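Local coordinates for sister chromatid cohesion protein (Chaetomium thermophilum, PDB 5T8V) that probably loads cohesin onto chromatin, the chain here being the C-terminal HEAT-repeat fragment of a longer loader protein, at residues L864-I869 against L903-K908; E876-S881 against K916-L921; R971-Y976 against K1030-C1035. All blocks are in the same frame, centred on the assembly; numbering follows the deposited sequence.

In the fold
All three contacts lie on the same side of the centre of this elongated, largely helical HEAT-repeat chain. Contacts 1 and 2 interleave along the chain: helices 866-870, 878-891, 900-910 and 919-935 follow in order, contact 1 joining the first to the third and contact 2 the second to the fourth. Their centres are about 16 Å apart, and Tyr868 packs on Val880 between them. Contact 3, later in the chain, joins helices 969-986 and 1026-1042; its centre is about 18 Å from that of contact 2 and 28 Å from that of contact 1. The Arg919-Asp1034 salt bridge ties contact 2 to contact 3, so contact 2 touches both others while contacts 1 and 3 stay apart.

Contact 1: L864-I869 against L903-K908; sequences LLRPYI and LTDVRK
Arg866 reaches across to the helix of Asp905 and Val906 and is the residue through which the close contacts run, by way of its guanidinium group. CG2 of Val906 sits over one face of that group, above its centre and 4.1 Å from CZ, so a branched apolar side chain packs against the flat surface while the N-H groups can point outward to polar partners. CB of Asp905 lies 3.3 Å from NH2 of Arg866, at an oblique position to the guanidinium plane. With OD2 of Asp905 4.5 Å from NH2, the two opposite charges are near enough for a favourable attraction but too far apart for a salt bridge, although the guanidinium and carboxylate planes are only 23° apart.

Arginine suits this place because its chain is long enough to reach from one helix to the next. CG stands anti to the backbone N (chi1 -167°), and a bend at chi2 (75°) then swings the rest of the chain toward the second helix. The charge at its end finds its partner outside the two segments, in a salt bridge from NH1 to OE1 of Glu909, one turn beyond Asp905. Asp905 is itself engaged by Gln901, one turn earlier, which donates from NE2 to OD1.

Helix 900-910 thus faces the short helix 866-870 on one side. Leu903 and Arg907 turn instead to helix 919-935, touching Ile932 there. Helix 866-870 in turn rests on helix 878-891, with Tyr868 against Val884 and Ile869 against Tyr888, and Ile869 also touches Leu910 near the end of helix 900-910.

Contact 2: E876-S881 against K916-L921; sequences EDLTVS and KVPRAL
Leu878 places its CG beside the backbone N and anti to the carbonyl carbon (chi1 -58°), while Leu921 has its CG anti to the backbone N (chi1 180°); these turns bring their methyl branches together between two helix starts. CD2 of Leu878 lies 4.2 Å from CD2 of Leu921. The other branch of Leu878, CD1, reaches the ring of Pro918 at CG, 3.5 Å away, and its CD2 also approaches CG and CD of the same ring. Leu921 extends the apolar patch further along the first helix: its CD2 meets CB of Ser881 at 3.4 Å, and its CD1 approaches the backbone of the same residue.

The two segments hold the first turns of helices 878-891 and 919-935, which pack side by side in the HEAT-repeat solenoid with helix 900-910 coming between them in the chain. Proline suits the N-cap position of the second helix, since an N-H at that position is not used by the helix, and it offers a rigid apolar ring to Leu878. Serine is small enough to let Leu921 lie close to the backbone, and its OG makes a weak hydrogen bond back to the O of Asp877. Asp877 itself, at the N-cap of the first helix, turns its carboxylate to Arg840 in a salt bridge. Leu921 also touches Arg882 and Val885, further along helix 878-891.

Contact 3: R971-Y976 against K1030-C1035; sequences RQFDRY and KPALDC
OG of Ser977, just past the first segment, meets backbone oxygens of both helices: it hydrogen-bonds the O of Asp974 and, weakly, the O of Phe973 and of Pro1031. The side chain of Asp974 packs on the ring of Pro1031 at about a right angle, with OD2 3.3 Å from CB and 3.4 Å from CG. NZ of Lys1030 is 5.2 Å from OD2 of Asp974, too far for a salt bridge.

Next to this, Phe973 lays its ring beside Pro1031 and Ala1032. With CG anti to the backbone N (chi1 163°), the ring reaches out until CZ meets CB of Ala1032 at 3.8 Å, the methyl lying at the ring edge and in its plane. CE2 touches CG of Pro1031, also at 3.8 Å. Helices 969-986 and 1026-1042 run nearly parallel here, their local axes 8.9 Å apart and 6° from alignment, consistent with the side-by-side helix packing of a HEAT-repeat solenoid. A small alanine lets the phenyl come in beside the backbone, and proline, which has no N-H to give to the preceding turn, sits at a kink of its helix. The ring also meets Phe1019, their planes at about 70°. Replacing Phe973 with an alanine would probably open a gap beside Pro1031 and Ala1032 and take away the ring that Phe1019 meets.

Contact 1: L864-I869 against L903-K908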
ATOM      1  N   LEU A 864     -11.170  52.517 -14.367  1.00 66.58           N
ATOM      2  CA  LEU A 864      -9.843  52.344 -13.786  1.00 64.71           C
ATOM      3  C   LEU A 864      -8.861  51.786 -14.805  1.00 54.80           C
ATOM      4  O   LEU A 864      -7.657  52.055 -14.716  1.00 51.91           O
ATOM      5  CB  LEU A 864      -9.917  51.426 -12.566  1.00 70.91           C
ATOM      6  CG  LEU A 864     -10.934  51.821 -11.493  1.00 74.68           C
ATOM      7  CD1 LEU A 864     -10.847  50.872 -10.310  1.00 74.70           C
ATOM      8  CD2 LEU A 864     -10.739  53.264 -11.041  1.00 76.10           C
ATOM      9  N   LEU A 865      -9.350  51.008 -15.772  1.00 64.88           N
ATOM     10  CA  LEU A 865      -8.519  50.553 -16.877  1.00 58.55           C
ATOM     11  C   LEU A 865      -8.298  51.635 -17.924  1.00 57.34           C
ATOM     12  O   LEU A 865      -7.466  51.448 -18.817  1.00 58.38           O
ATOM     13  CB  LEU A 865      -9.154  49.327 -17.539  1.00 54.67           C
ATOM     14  CG  LEU A 865      -9.474  48.147 -16.617  1.00 53.97           C
ATOM     15  CD1 LEU A 865     -10.166  47.039 -17.392  1.00 53.48           C
ATOM     16  CD2 LEU A 865      -8.215  47.620 -15.943  1.00 53.30           C
ATOM     17  N   ARG A 866      -9.016  52.757 -17.828  1.00 61.50           N
ATOM     18  CA  ARG A 866      -8.920  53.841 -18.810  1.00 59.84           C
ATOM     19  C   ARG A 866      -7.493  54.197 -19.208  1.00 58.34           C
ATOM     20  O   ARG A 866      -7.213  54.243 -20.413  1.00 57.11           O
ATOM     21  CB  ARG A 866      -9.637  55.074 -18.240  1.00 61.17           C
ATOM     22  CG  ARG A 866      -9.886  56.180 -19.245  1.00 61.02           C
ATOM     23  CD  ARG A 866     -11.026  55.823 -20.180  1.00 60.79           C
ATOM     24  NE  ARG A 866     -11.346  56.922 -21.086  1.00 60.93           N
ATOM     25  CZ  ARG A 866     -10.664  57.204 -22.192  1.00 60.24           C
ATOM     26  NH1 ARG A 866      -9.612  56.469 -22.534  1.00 59.76           N
ATOM     27  NH2 ARG A 866     -11.030  58.225 -22.953  1.00 59.94           N
ATOM     28  N   PRO A 867      -6.560  54.457 -18.287  1.00 56.81           N
ATOM     29  CA  PRO A 867      -5.206  54.843 -18.719  1.00 56.98           C
ATOM     30  C   PRO A 867      -4.470  53.750 -19.472  1.00 56.12           C
ATOM     31  O   PRO A 867      -3.563  54.062 -20.252  1.00 56.33           O
ATOM     32  CB  PRO A 867      -4.502  55.190 -17.400  1.00 58.05           C
ATOM     33  CG  PRO A 867      -5.258  54.447 -16.357  1.00 58.32           C
ATOM     34  CD  PRO A 867      -6.680  54.427 -16.818  1.00 58.13           C
ATOM     35  N   TYR A 868      -4.825  52.478 -19.266  1.00 55.18           N
ATOM     36  CA  TYR A 868      -4.190  51.409 -20.029  1.00 53.84           C
ATOM     37  C   TYR A 868      -4.507  51.518 -21.515  1.00 54.25           C
ATOM     38  O   TYR A 868      -3.688  51.126 -22.351  1.00 54.59           O
ATOM     39  CB  TYR A 868      -4.629  50.044 -19.499  1.00 52.79           C
ATOM     40  CG  TYR A 868      -4.027  49.668 -18.163  1.00 52.72           C
ATOM     41  CD1 TYR A 868      -2.673  49.386 -18.046  1.00 52.73           C
ATOM     42  CD2 TYR A 868      -4.814  49.578 -17.023  1.00 53.05           C
ATOM     43  CE1 TYR A 868      -2.116  49.036 -16.830  1.00 53.28           C
ATOM     44  CE2 TYR A 868      -4.267  49.228 -15.802  1.00 53.88           C
ATOM     45  CZ  TYR A 868      -2.917  48.957 -15.712  1.00 54.31           C
ATOM     46  OH  TYR A 868      -2.368  48.607 -14.499  1.00 55.44           O
ATOM     47  N   ILE A 869      -5.682  52.048 -21.864  1.00 58.63           N
ATOM     48  CA  ILE A 869      -6.053  52.173 -23.270  1.00 59.14           C
ATOM     49  C   ILE A 869      -5.226  53.258 -23.947  1.00 60.31           C
ATOM     50  O   ILE A 869      -4.758  53.086 -25.079  1.00 61.08           O
ATOM     51  CB  ILE A 869      -7.564  52.451 -23.405  1.00 59.36           C
ATOM     52  CG1 ILE A 869      -8.383  51.212 -23.030  1.00 59.50           C
ATOM     53  CG2 ILE A 869      -7.920  52.879 -24.830  1.00 58.78           C
ATOM     54  CD1 ILE A 869      -8.651  51.072 -21.552  1.00 60.19           C
ATOM     55  N   LEU A 903     -17.527  56.020 -24.887  1.00 54.84           N
ATOM     56  CA  LEU A 903     -17.286  55.234 -26.094  1.00 54.61           C
ATOM     57  C   LEU A 903     -16.527  56.048 -27.136  1.00 53.31           C
ATOM     58  O   LEU A 903     -15.496  55.607 -27.658  1.00 51.64           O
ATOM     59  CB  LEU A 903     -18.617  54.739 -26.665  1.00 56.66           C
ATOM     60  CG  LEU A 903     -19.219  53.476 -26.039  1.00 58.39           C
ATOM     61  CD1 LEU A 903     -19.319  53.582 -24.529  1.00 59.07           C
ATOM     62  CD2 LEU A 903     -20.588  53.207 -26.638  1.00 59.42           C
ATOM     63  N   THR A 904     -17.029  57.245 -27.451  1.00 62.55           N
ATOM     64  CA  THR A 904     -16.389  58.084 -28.461  1.00 61.21           C
ATOM     65  C   THR A 904     -14.913  58.301 -28.141  1.00 59.94           C
ATOM     66  O   THR A 904     -14.036  58.066 -28.984  1.00 59.34           O
ATOM     67  CB  THR A 904     -17.125  59.423 -28.560  1.00 60.85           C
ATOM     68  OG1 THR A 904     -18.492  59.192 -28.925  1.00 61.11           O
ATOM     69  CG2 THR A 904     -16.478  60.330 -29.598  1.00 59.78           C
ATOM     70  N   ASP A 905     -14.620  58.751 -26.919  1.00 64.39           N
ATOM     71  CA  ASP A 905     -13.237  58.999 -26.528  1.00 65.01           C
ATOM     72  C   ASP A 905     -12.396  57.736 -26.667  1.00 63.47           C
ATOM     73  O   ASP A 905     -11.291  57.769 -27.222  1.00 62.51           O
ATOM     74  CB  ASP A 905     -13.182  59.522 -25.093  1.00 67.32           C
ATOM     75  CG  ASP A 905     -13.831  60.882 -24.943  1.00 69.69           C
ATOM     76  OD1 ASP A 905     -13.798  61.672 -25.912  1.00 69.74           O
ATOM     77  OD2 ASP A 905     -14.376  61.162 -23.854  1.00 71.89           O
ATOM     78  N   VAL A 906     -12.903  56.609 -26.162  1.00 50.82           N
ATOM     79  CA  VAL A 906     -12.155  55.357 -26.240  1.00 49.44           C
ATOM     80  C   VAL A 906     -11.798  55.043 -27.687  1.00 47.60           C
ATOM     81  O   VAL A 906     -10.656  54.687 -27.998  1.00 46.32           O
ATOM     82  CB  VAL A 906     -12.953  54.211 -25.591  1.00 51.02           C
ATOM     83  CG1 VAL A 906     -12.317  52.856 -25.903  1.00 50.99           C
ATOM     84  CG2 VAL A 906     -13.028  54.415 -24.085  1.00 52.07           C
ATOM     85  N   ARG A 907     -12.767  55.172 -28.597  1.00 50.34           N
ATOM     86  CA  ARG A 907     -12.482  54.897 -30.001  1.00 50.04           C
ATOM     87  C   ARG A 907     -11.420  55.843 -30.543  1.00 50.01           C
ATOM     88  O   ARG A 907     -10.489  55.410 -31.235  1.00 50.16           O
ATOM     89  CB  ARG A 907     -13.754  54.997 -30.840  1.00 49.91           C
ATOM     90  CG  ARG A 907     -13.509  54.776 -32.326  1.00 49.84           C
ATOM     91  CD  ARG A 907     -14.803  54.539 -33.086  1.00 51.26           C
ATOM     92  NE  ARG A 907     -15.687  55.697 -33.046  1.00 52.28           N
ATOM     93  CZ  ARG A 907     -16.881  55.748 -33.625  1.00 53.25           C
ATOM     94  NH1 ARG A 907     -17.347  54.702 -34.296  1.00 53.91           N
ATOM     95  NH2 ARG A 907     -17.614  56.849 -33.532  1.00 53.40           N
ATOM     96  N   LYS A 908     -11.537  57.139 -30.242  1.00 53.43           N
ATOM     97  CA  LYS A 908     -10.560  58.095 -30.757  1.00 53.61           C
ATOM     98  C   LYS A 908      -9.158  57.810 -30.227  1.00 52.97           C
ATOM     99  O   LYS A 908      -8.172  58.056 -30.930  1.00 51.38           O
ATOM    100  CB  LYS A 908     -10.982  59.523 -30.411  1.00 55.16           C
ATOM    101  CG  LYS A 908     -11.981  60.125 -31.395  1.00 55.86           C
ATOM    102  CD  LYS A 908     -12.092  61.636 -31.229  1.00 56.66           C
ATOM    103  CE  LYS A 908     -13.443  62.053 -30.673  1.00 57.50           C
ATOM    104  NZ  LYS A 908     -14.520  62.016 -31.705  1.00 57.18           N
TER

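Contact 2: E876-S881 against K916-L921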
ATOM      1  N   GLU A 876       4.891  48.631 -24.325  1.00 89.65           N
ATOM      2  CA  GLU A 876       5.369  47.388 -24.919  1.00 88.52           C
ATOM      3  C   GLU A 876       4.712  46.169 -24.286  1.00 85.45           C
ATOM      4  O   GLU A 876       4.546  45.143 -24.954  1.00 85.79           O
ATOM      5  CB  GLU A 876       6.891  47.304 -24.793  1.00 90.60           C
ATOM      6  CG  GLU A 876       7.555  46.404 -25.829  1.00 92.21           C
ATOM      7  CD  GLU A 876       7.344  44.926 -25.557  1.00 92.88           C
ATOM      8  OE1 GLU A 876       7.139  44.558 -24.380  1.00 92.09           O
ATOM      9  OE2 GLU A 876       7.380  44.133 -26.521  1.00 94.15           O
ATOM     10  N   ASP A 877       4.334  46.251 -23.011  1.00 87.94           N
ATOM     11  CA  ASP A 877       3.670  45.131 -22.357  1.00 85.28           C
ATOM     12  C   ASP A 877       2.356  44.827 -23.065  1.00 83.13           C
ATOM     13  O   ASP A 877       1.344  45.491 -22.822  1.00 82.01           O
ATOM     14  CB  ASP A 877       3.430  45.431 -20.877  1.00 84.39           C
ATOM     15  CG  ASP A 877       2.968  44.210 -20.104  1.00 83.52           C
ATOM     16  OD1 ASP A 877       3.259  43.077 -20.545  1.00 83.61           O
ATOM     17  OD2 ASP A 877       2.315  44.383 -19.053  1.00 84.02           O
ATOM     18  N   LEU A 878       2.366  43.828 -23.950  1.00 71.65           N
ATOM     19  CA  LEU A 878       1.188  43.522 -24.754  1.00 70.09           C
ATOM     20  C   LEU A 878       0.149  42.724 -23.978  1.00 67.45           C
ATOM     21  O   LEU A 878      -1.044  42.813 -24.282  1.00 67.05           O
ATOM     22  CB  LEU A 878       1.597  42.751 -26.008  1.00 71.17           C
ATOM     23  CG  LEU A 878       2.613  43.449 -26.915  1.00 72.32           C
ATOM     24  CD1 LEU A 878       3.025  42.530 -28.055  1.00 73.26           C
ATOM     25  CD2 LEU A 878       2.053  44.764 -27.453  1.00 72.31           C
ATOM     26  N   THR A 879       0.579  41.940 -22.990  1.00 60.46           N
ATOM     27  CA  THR A 879      -0.361  41.165 -22.188  1.00 59.12           C
ATOM     28  C   THR A 879      -1.435  42.065 -21.588  1.00 57.91           C
ATOM     29  O   THR A 879      -2.635  41.824 -21.759  1.00 58.40           O
ATOM     30  CB  THR A 879       0.394  40.422 -21.086  1.00 59.61           C
ATOM     31  OG1 THR A 879       1.472  39.674 -21.661  1.00 59.82           O
ATOM     32  CG2 THR A 879      -0.530  39.477 -20.333  1.00 59.74           C
ATOM     33  N   VAL A 880      -1.014  43.112 -20.876  1.00 57.36           N
ATOM     34  CA  VAL A 880      -1.966  44.032 -20.256  1.00 56.20           C
ATOM     35  C   VAL A 880      -2.883  44.644 -21.308  1.00 54.62           C
ATOM     36  O   VAL A 880      -4.097  44.769 -21.100  1.00 54.81           O
ATOM     37  CB  VAL A 880      -1.217  45.117 -19.453  1.00 56.89           C
ATOM     38  CG1 VAL A 880      -0.149  45.796 -20.301  1.00 57.56           C
ATOM     39  CG2 VAL A 880      -2.186  46.154 -18.906  1.00 57.12           C
ATOM     40  N   SER A 881      -2.323  45.035 -22.454  1.00 48.25           N
ATOM     41  CA  SER A 881      -3.122  45.679 -23.492  1.00 47.68           C
ATOM     42  C   SER A 881      -4.219  44.748 -23.995  1.00 47.46           C
ATOM     43  O   SER A 881      -5.406  45.098 -23.988  1.00 48.16           O
ATOM     44  CB  SER A 881      -2.215  46.124 -24.641  1.00 47.56           C
ATOM     45  OG  SER A 881      -1.246  47.058 -24.195  1.00 47.63           O
ATOM     46  N   LYS A 916       0.319  50.194 -35.686  1.00 50.31           N
ATOM     47  CA  LYS A 916       1.595  49.785 -35.106  1.00 53.67           C
ATOM     48  C   LYS A 916       1.493  48.432 -34.415  1.00 52.22           C
ATOM     49  O   LYS A 916       2.311  47.537 -34.654  1.00 53.21           O
ATOM     50  CB  LYS A 916       2.082  50.831 -34.101  1.00 57.63           C
ATOM     51  CG  LYS A 916       2.173  52.243 -34.654  1.00 58.69           C
ATOM     52  CD  LYS A 916       2.758  53.202 -33.628  1.00 62.00           C
ATOM     53  CE  LYS A 916       2.872  54.612 -34.187  1.00 63.69           C
ATOM     54  NZ  LYS A 916       3.526  55.547 -33.229  1.00 67.58           N
ATOM     55  N   VAL A 917       0.496  48.289 -33.548  1.00 47.02           N
ATOM     56  CA  VAL A 917       0.356  47.139 -32.657  1.00 45.72           C
ATOM     57  C   VAL A 917       0.473  45.827 -33.429  1.00 44.15           C
ATOM     58  O   VAL A 917       0.037  45.751 -34.585  1.00 41.75           O
ATOM     59  CB  VAL A 917      -0.982  47.212 -31.905  1.00 44.54           C
ATOM     60  CG1 VAL A 917      -2.156  47.023 -32.865  1.00 41.46           C
ATOM     61  CG2 VAL A 917      -1.029  46.199 -30.809  1.00 45.93           C
ATOM     62  N   PRO A 918       1.045  44.762 -32.837  1.00 43.10           N
ATOM     63  CA  PRO A 918       1.111  43.477 -33.551  1.00 42.57           C
ATOM     64  C   PRO A 918      -0.252  42.911 -33.919  1.00 40.20           C
ATOM     65  O   PRO A 918      -1.292  43.463 -33.548  1.00 39.39           O
ATOM     66  CB  PRO A 918       1.846  42.559 -32.562  1.00 44.21           C
ATOM     67  CG  PRO A 918       1.824  43.271 -31.251  1.00 45.38           C
ATOM     68  CD  PRO A 918       1.818  44.719 -31.583  1.00 46.01           C
ATOM     69  N   ARG A 919      -0.244  41.793 -34.649  1.00 40.65           N
ATOM     70  CA  ARG A 919      -1.481  41.215 -35.167  1.00 39.81           C
ATOM     71  C   ARG A 919      -2.376  40.706 -34.043  1.00 41.34           C
ATOM     72  O   ARG A 919      -3.555  41.072 -33.961  1.00 41.07           O
ATOM     73  CB  ARG A 919      -1.143  40.083 -36.138  1.00 39.29           C
ATOM     74  CG  ARG A 919      -2.338  39.266 -36.625  1.00 37.73           C
ATOM     75  CD  ARG A 919      -1.887  37.958 -37.255  1.00 38.83           C
ATOM     76  NE  ARG A 919      -2.957  36.957 -37.238  1.00 38.71           N
ATOM     77  CZ  ARG A 919      -3.713  36.620 -38.279  1.00 38.88           C
ATOM     78  NH1 ARG A 919      -3.531  37.186 -39.465  1.00 39.65           N
ATOM     79  NH2 ARG A 919      -4.658  35.702 -38.134  1.00 39.14           N
ATOM     80  N   ALA A 920      -1.836  39.847 -33.174  1.00 56.13           N
ATOM     81  CA  ALA A 920      -2.658  39.196 -32.158  1.00 55.83           C
ATOM     82  C   ALA A 920      -3.450  40.211 -31.345  1.00 54.24           C
ATOM     83  O   ALA A 920      -4.604  39.960 -30.978  1.00 53.40           O
ATOM     84  CB  ALA A 920      -1.779  38.345 -31.242  1.00 57.22           C
ATOM     85  N   LEU A 921      -2.848  41.364 -31.051  1.00 39.15           N
ATOM     86  CA  LEU A 921      -3.573  42.409 -30.337  1.00 39.06           C
ATOM     87  C   LEU A 921      -4.456  43.211 -31.285  1.00 38.16           C
ATOM     88  O   LEU A 921      -5.556  43.635 -30.907  1.00 37.96           O
ATOM     89  CB  LEU A 921      -2.589  43.327 -29.611  1.00 40.04           C
ATOM     90  CG  LEU A 921      -3.167  44.496 -28.807  1.00 40.31           C
ATOM     91  CD1 LEU A 921      -4.354  44.060 -27.971  1.00 40.13           C
ATOM     92  CD2 LEU A 921      -2.098  45.086 -27.894  1.00 41.74           C
TER

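Contact 3: R971-Y976 against K1030-C1035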
ATOM      1  N   ARG A 971       6.693  46.437 -46.040  1.00 57.30           N
ATOM      2  CA  ARG A 971       6.145  46.423 -44.688  1.00 55.13           C
ATOM      3  C   ARG A 971       4.914  47.316 -44.592  1.00 52.21           C
ATOM      4  O   ARG A 971       3.919  46.950 -43.950  1.00 50.18           O
ATOM      5  CB  ARG A 971       7.218  46.851 -43.685  1.00 57.51           C
ATOM      6  CG  ARG A 971       8.441  45.938 -43.688  1.00 61.25           C
ATOM      7  CD  ARG A 971       9.437  46.283 -42.589  1.00 65.02           C
ATOM      8  NE  ARG A 971      10.098  47.565 -42.815  1.00 67.98           N
ATOM      9  CZ  ARG A 971      11.176  47.979 -42.153  1.00 71.20           C
ATOM     10  NH1 ARG A 971      11.725  47.212 -41.218  1.00 72.48           N
ATOM     11  NH2 ARG A 971      11.708  49.162 -42.428  1.00 72.41           N
ATOM     12  N   GLN A 972       4.956  48.486 -45.235  1.00 56.84           N
ATOM     13  CA  GLN A 972       3.764  49.320 -45.338  1.00 54.54           C
ATOM     14  C   GLN A 972       2.589  48.515 -45.874  1.00 51.11           C
ATOM     15  O   GLN A 972       1.491  48.534 -45.303  1.00 50.05           O
ATOM     16  CB  GLN A 972       4.036  50.523 -46.242  1.00 56.76           C
ATOM     17  CG  GLN A 972       5.082  51.489 -45.719  1.00 60.01           C
ATOM     18  CD  GLN A 972       5.184  52.740 -46.572  1.00 62.16           C
ATOM     19  OE1 GLN A 972       4.214  53.147 -47.212  1.00 62.16           O
ATOM     20  NE2 GLN A 972       6.363  53.350 -46.591  1.00 63.79           N
ATOM     21  N   PHE A 973       2.804  47.794 -46.978  1.00 43.67           N
ATOM     22  CA  PHE A 973       1.738  46.962 -47.526  1.00 41.50           C
ATOM     23  C   PHE A 973       1.309  45.891 -46.535  1.00 39.82           C
ATOM     24  O   PHE A 973       0.118  45.582 -46.423  1.00 39.09           O
ATOM     25  CB  PHE A 973       2.176  46.303 -48.828  1.00 43.47           C
ATOM     26  CG  PHE A 973       1.304  45.151 -49.219  1.00 42.97           C
ATOM     27  CD1 PHE A 973       0.053  45.375 -49.763  1.00 42.31           C
ATOM     28  CD2 PHE A 973       1.717  43.847 -49.011  1.00 43.20           C
ATOM     29  CE1 PHE A 973      -0.765  44.324 -50.105  1.00 41.71           C
ATOM     30  CE2 PHE A 973       0.902  42.785 -49.356  1.00 42.49           C
ATOM     31  CZ  PHE A 973      -0.340  43.025 -49.907  1.00 41.74           C
ATOM     32  N   ASP A 974       2.267  45.284 -45.831  1.00 39.83           N
ATOM     33  CA  ASP A 974       1.910  44.308 -44.809  1.00 39.16           C
ATOM     34  C   ASP A 974       0.905  44.901 -43.835  1.00 38.64           C
ATOM     35  O   ASP A 974      -0.095  44.259 -43.487  1.00 37.91           O
ATOM     36  CB  ASP A 974       3.161  43.837 -44.068  1.00 39.85           C
ATOM     37  CG  ASP A 974       2.857  42.778 -43.024  1.00 39.44           C
ATOM     38  OD1 ASP A 974       2.387  43.144 -41.926  1.00 39.20           O
ATOM     39  OD2 ASP A 974       3.089  41.582 -43.299  1.00 39.55           O
ATOM     40  N   ARG A 975       1.140  46.140 -43.398  1.00 51.23           N
ATOM     41  CA  ARG A 975       0.228  46.750 -42.439  1.00 51.15           C
ATOM     42  C   ARG A 975      -1.111  47.093 -43.081  1.00 50.46           C
ATOM     43  O   ARG A 975      -2.166  46.881 -42.474  1.00 49.38           O
ATOM     44  CB  ARG A 975       0.864  47.998 -41.824  1.00 52.58           C
ATOM     45  CG  ARG A 975       0.223  48.418 -40.514  1.00 52.96           C
ATOM     46  CD  ARG A 975       0.507  47.404 -39.412  1.00 54.28           C
ATOM     47  NE  ARG A 975      -0.295  47.639 -38.220  1.00 54.36           N
ATOM     48  CZ  ARG A 975      -0.315  46.826 -37.170  1.00 54.97           C
ATOM     49  NH1 ARG A 975       0.423  45.722 -37.163  1.00 54.10           N
ATOM     50  NH2 ARG A 975      -1.076  47.112 -36.125  1.00 55.62           N
ATOM     51  N   TYR A 976      -1.096  47.628 -44.303  1.00 51.89           N
ATOM     52  CA  TYR A 976      -2.347  47.924 -44.994  1.00 52.04           C
ATOM     53  C   TYR A 976      -3.212  46.674 -45.105  1.00 49.75           C
ATOM     54  O   TYR A 976      -4.364  46.651 -44.652  1.00 48.14           O
ATOM     55  CB  TYR A 976      -2.055  48.498 -46.384  1.00 54.45           C
ATOM     56  CG  TYR A 976      -1.446  49.885 -46.389  1.00 56.95           C
ATOM     57  CD1 TYR A 976      -1.833  50.845 -45.461  1.00 57.41           C
ATOM     58  CD2 TYR A 976      -0.485  50.237 -47.330  1.00 58.91           C
ATOM     59  CE1 TYR A 976      -1.280  52.111 -45.469  1.00 59.71           C
ATOM     60  CE2 TYR A 976       0.073  51.501 -47.345  1.00 60.98           C
ATOM     61  CZ  TYR A 976      -0.329  52.434 -46.413  1.00 62.22           C
ATOM     62  OH  TYR A 976       0.224  53.694 -46.424  1.00 65.67           O
ATOM     63  N   LYS A1030       2.600  36.798 -48.585  1.00 45.89           N
ATOM     64  CA  LYS A1030       2.119  36.312 -47.291  1.00 42.89           C
ATOM     65  C   LYS A1030       1.015  37.202 -46.739  1.00 40.76           C
ATOM     66  O   LYS A1030      -0.127  36.730 -46.596  1.00 39.33           O
ATOM     67  CB  LYS A1030       3.290  36.164 -46.314  1.00 42.81           C
ATOM     68  CG  LYS A1030       2.851  35.764 -44.910  1.00 42.14           C
ATOM     69  CD  LYS A1030       4.008  35.719 -43.932  1.00 43.09           C
ATOM     70  CE  LYS A1030       3.516  35.471 -42.513  1.00 42.21           C
ATOM     71  NZ  LYS A1030       2.585  36.539 -42.043  1.00 41.76           N
ATOM     72  N   PRO A1031       1.260  38.475 -46.418  1.00 43.99           N
ATOM     73  CA  PRO A1031       0.194  39.289 -45.813  1.00 41.98           C
ATOM     74  C   PRO A1031      -1.006  39.493 -46.721  1.00 41.17           C
ATOM     75  O   PRO A1031      -2.099  39.786 -46.219  1.00 40.38           O
ATOM     76  CB  PRO A1031       0.898  40.616 -45.501  1.00 42.42           C
ATOM     77  CG  PRO A1031       2.037  40.671 -46.450  1.00 44.25           C
ATOM     78  CD  PRO A1031       2.491  39.259 -46.632  1.00 45.15           C
ATOM     79  N   ALA A1032      -0.841  39.348 -48.037  1.00 38.15           N
ATOM     80  CA  ALA A1032      -1.987  39.411 -48.940  1.00 39.12           C
ATOM     81  C   ALA A1032      -2.909  38.218 -48.727  1.00 39.13           C
ATOM     82  O   ALA A1032      -4.119  38.378 -48.513  1.00 39.49           O
ATOM     83  CB  ALA A1032      -1.508  39.467 -50.391  1.00 40.51           C
ATOM     84  N   LEU A1033      -2.350  37.006 -48.779  1.00 41.50           N
ATOM     85  CA  LEU A1033      -3.148  35.810 -48.536  1.00 40.79           C
ATOM     86  C   LEU A1033      -3.729  35.817 -47.129  1.00 39.28           C
ATOM     87  O   LEU A1033      -4.870  35.391 -46.915  1.00 39.13           O
ATOM     88  CB  LEU A1033      -2.299  34.562 -48.773  1.00 41.08           C
ATOM     89  CG  LEU A1033      -1.999  34.298 -50.251  1.00 42.84           C
ATOM     90  CD1 LEU A1033      -0.856  33.315 -50.394  1.00 44.06           C
ATOM     91  CD2 LEU A1033      -3.238  33.785 -50.975  1.00 43.13           C
ATOM     92  N   ASP A1034      -2.959  36.303 -46.152  1.00 41.59           N
ATOM     93  CA  ASP A1034      -3.485  36.457 -44.800  1.00 40.56           C
ATOM     94  C   ASP A1034      -4.704  37.370 -44.800  1.00 40.64           C
ATOM     95  O   ASP A1034      -5.739  37.053 -44.199  1.00 40.13           O
ATOM     96  CB  ASP A1034      -2.394  37.012 -43.882  1.00 40.66           C
ATOM     97  CG  ASP A1034      -2.748  36.894 -42.413  1.00 41.17           C
ATOM     98  OD1 ASP A1034      -3.930  36.643 -42.098  1.00 41.68           O
ATOM     99  OD2 ASP A1034      -1.842  37.058 -41.568  1.00 41.49           O
ATOM    100  N   CYS A1035      -4.600  38.511 -45.483  1.00 41.17           N
ATOM    101  CA  CYS A1035      -5.709  39.455 -45.553  1.00 41.39           C
ATOM    102  C   CYS A1035      -6.950  38.805 -46.158  1.00 42.24           C
ATOM    103  O   CYS A1035      -8.016  38.766 -45.531  1.00 42.49           O
ATOM    104  CB  CYS A1035      -5.286  40.680 -46.364  1.00 41.76           C
ATOM    105  SG  CYS A1035      -6.624  41.818 -46.765  1.00 42.68           S
TER